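Local coordinates for C2 domain protein (PDB 3W56), which binds calcium ions through the loops of its C2 domain and, as in related C2 domains, probably attaches to phospholipid membranes, at residues G109-D114 and Y125-S130. Sequence-based numbering, arbitrary orientation.
Sequences GTHEHD and YMYTLS
Gly109, His111 and His113 pair with Leu129, Tyr127 and Tyr125 through six antiparallel backbone hydrogen bonds, the short strand axes 4.7 Å apart at closest approach, their N-to-C directions 166° apart. Four aromatic side chains cluster on the face turned toward the second sheet. Tyr125 holds its CG between backbone N and carbonyl carbon (chi1 63°), which carries the ring across to the neighbouring strand, where His113 CB sits over one ring face, a CH-pi contact 3.8 Å from the centroid. Tyr127 leans the same way against His111, its CZ 3.3 Å from His111 CD2, the two ring planes turned 33° apart. His113 meets Tyr127 rim to rim, CD2 to CE2 at 3.6 Å, and one water joins His113 NE2 to Tyr127 OH; that hydroxyl also takes the Lys107 amide, while His111 NE2 bonds to Val108 O. The hairpin of strands 109-116 and 122-130 forms one side of a sheet of the C2 beta-sandwich, with 109-116 as an edge strand and 22-32 flanking 122-130; Tyr125 reaches Leu84 and Leu86 of the other sheet. Tyr125 OH bonds to Arg104 NE and, through a water in its ring plane, to Asp114 O. Replacing Tyr125 by alanine is likely to bare His113 CB and leave Arg104 NE and this water each short of a partner. On the reverse face Thr110 OG1 and Thr128 OG1 share a short 2.6 Å hydrogen bond, the latter also bonded to Tyr27 OH. Met126, bent at its last torsion, sets CE 3.6 Å from Thr110 CG2, while its CG lies alongside Glu112 CG at 3.7 Å.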
loop_
_atom_site.group_PDB
_atom_site.type_symbol
_atom_site.label_atom_id
_atom_site.label_comp_id
_atom_site.label_asym_id
_atom_site.label_seq_id
_atom_site.Cartn_x
_atom_site.Cartn_y
_atom_site.Cartn_z
ATOM N N GLY A 109 17.124 -0.565 -5.478
ATOM C CA GLY A 109 16.652 -0.164 -6.790
ATOM C C GLY A 109 15.201 0.274 -6.840
ATOM O O GLY A 109 14.545 0.462 -5.820
ATOM N N THR A 110 14.692 0.434 -8.055
ATOM C CA THR A 110 13.326 0.903 -8.239
ATOM C C THR A 110 12.508 -0.233 -8.855
ATOM O O THR A 110 12.935 -0.879 -9.827
ATOM C CB THR A 110 13.301 2.172 -9.087
ATOM O OG1 THR A 110 13.897 3.228 -8.333
ATOM C CG2 THR A 110 11.858 2.600 -9.426
ATOM N N HIS A 111 11.330 -0.486 -8.287
ATOM C CA HIS A 111 10.543 -1.708 -8.653
ATOM C C HIS A 111 9.079 -1.344 -8.811
ATOM O O HIS A 111 8.551 -0.545 -8.031
ATOM C CB HIS A 111 10.692 -2.770 -7.545
ATOM C CG HIS A 111 12.119 -3.102 -7.281
ATOM N ND1 HIS A 111 12.837 -3.968 -8.088
ATOM C CD2 HIS A 111 13.000 -2.589 -6.391
ATOM C CE1 HIS A 111 14.091 -4.006 -7.670
ATOM N NE2 HIS A 111 14.213 -3.179 -6.643
ATOM N N GLU A 112 8.423 -1.894 -9.834
ATOM C CA GLU A 112 6.985 -1.781 -9.974
ATOM C C GLU A 112 6.392 -3.123 -9.644
ATOM O O GLU A 112 6.864 -4.201 -10.118
ATOM C CB GLU A 112 6.581 -1.389 -11.390
ATOM C CG GLU A 112 7.226 -0.124 -11.893
ATOM C CD GLU A 112 7.052 0.017 -13.403
ATOM O OE1 GLU A 112 5.888 -0.121 -13.862
ATOM O OE2 GLU A 112 8.062 0.220 -14.115
ATOM N N HIS A 113 5.337 -3.096 -8.852
ATOM C CA HIS A 113 4.682 -4.325 -8.418
ATOM C C HIS A 113 3.176 -4.298 -8.414
ATOM O O HIS A 113 2.534 -3.247 -8.425
ATOM C CB HIS A 113 5.162 -4.737 -6.992
ATOM C CG HIS A 113 6.595 -5.185 -6.942
ATOM N ND1 HIS A 113 7.010 -6.365 -7.542
ATOM C CD2 HIS A 113 7.703 -4.633 -6.382
ATOM C CE1 HIS A 113 8.315 -6.498 -7.365
ATOM N NE2 HIS A 113 8.758 -5.461 -6.661
ATOM N N ASP A 114 2.594 -5.503 -8.448
ATOM C CA ASP A 114 1.168 -5.693 -8.310
ATOM C C ASP A 114 0.863 -6.473 -7.059
ATOM O O ASP A 114 1.588 -7.443 -6.689
ATOM C CB ASP A 114 0.621 -6.524 -9.486
ATOM C CG ASP A 114 1.004 -5.929 -10.830
ATOM O OD1 ASP A 114 1.336 -6.705 -11.736
ATOM O OD2 ASP A 114 0.978 -4.689 -11.014
ATOM N N TYR A 125 1.860 -0.516 -7.244
ATOM C CA TYR A 125 2.690 0.415 -6.456
ATOM C C TYR A 125 4.102 0.331 -6.950
ATOM O O TYR A 125 4.522 -0.593 -7.679
ATOM C CB TYR A 125 2.599 0.059 -4.975
ATOM C CG TYR A 125 3.147 -1.316 -4.624
ATOM C CD1 TYR A 125 4.475 -1.440 -4.121
ATOM C CD2 TYR A 125 2.372 -2.471 -4.757
ATOM C CE1 TYR A 125 4.984 -2.654 -3.736
ATOM C CE2 TYR A 125 2.895 -3.745 -4.375
ATOM C CZ TYR A 125 4.219 -3.815 -3.867
ATOM O OH TYR A 125 4.780 -5.025 -3.455
ATOM N N MET A 126 4.894 1.305 -6.540
ATOM C CA MET A 126 6.277 1.349 -6.889
ATOM C C MET A 126 7.007 1.552 -5.580
ATOM O O MET A 126 6.473 2.134 -4.627
ATOM C CB MET A 126 6.614 2.503 -7.839
ATOM C CG MET A 126 6.111 2.181 -9.200
ATOM S SD MET A 126 6.674 3.424 -10.352
ATOM C CE MET A 126 8.466 3.229 -10.272
ATOM N N TYR A 127 8.225 1.059 -5.560
ATOM C CA TYR A 127 9.103 1.534 -4.467
ATOM C C TYR A 127 10.495 1.670 -4.941
ATOM O O TYR A 127 10.937 1.029 -5.893
ATOM C CB TYR A 127 9.005 0.617 -3.220
ATOM C CG TYR A 127 9.797 -0.653 -3.359
ATOM C CD1 TYR A 127 11.154 -0.705 -2.997
ATOM C CD2 TYR A 127 9.203 -1.810 -3.862
ATOM C CE1 TYR A 127 11.881 -1.921 -3.139
ATOM C CE2 TYR A 127 9.896 -2.991 -3.994
ATOM C CZ TYR A 127 11.239 -3.033 -3.634
ATOM O OH TYR A 127 11.889 -4.247 -3.810
ATOM N N THR A 128 11.223 2.562 -4.277
ATOM C CA THR A 128 12.652 2.751 -4.493
ATOM C C THR A 128 13.402 2.535 -3.165
ATOM O O THR A 128 13.062 3.172 -2.161
ATOM C CB THR A 128 12.932 4.164 -5.049
ATOM O OG1 THR A 128 12.453 4.229 -6.413
ATOM C CG2 THR A 128 14.433 4.414 -5.096
ATOM N N LEU A 129 14.372 1.613 -3.157
ATOM C CA LEU A 129 15.264 1.458 -2.014
ATOM C C LEU A 129 16.657 1.919 -2.438
ATOM O O LEU A 129 17.277 1.382 -3.376
ATOM C CB LEU A 129 15.283 0.018 -1.527
ATOM C CG LEU A 129 16.152 -0.262 -0.282
ATOM C CD1 LEU A 129 15.586 0.357 0.952
ATOM C CD2 LEU A 129 16.157 -1.783 -0.185
ATOM N N SER A 130 17.129 2.941 -1.730
ATOM C CA SER A 130 18.292 3.670 -2.161
ATOM C C SER A 130 19.213 3.938 -0.975
ATOM O O SER A 130 18.778 3.978 0.195
ATOM C CB SER A 130 17.856 5.024 -2.738
ATOM O OG SER A 130 17.169 5.749 -1.724
HETATM O O HOH W 1 11.215 -5.931 -5.599
HETATM O O HOH W 2 3.042 -7.198 -4.109
#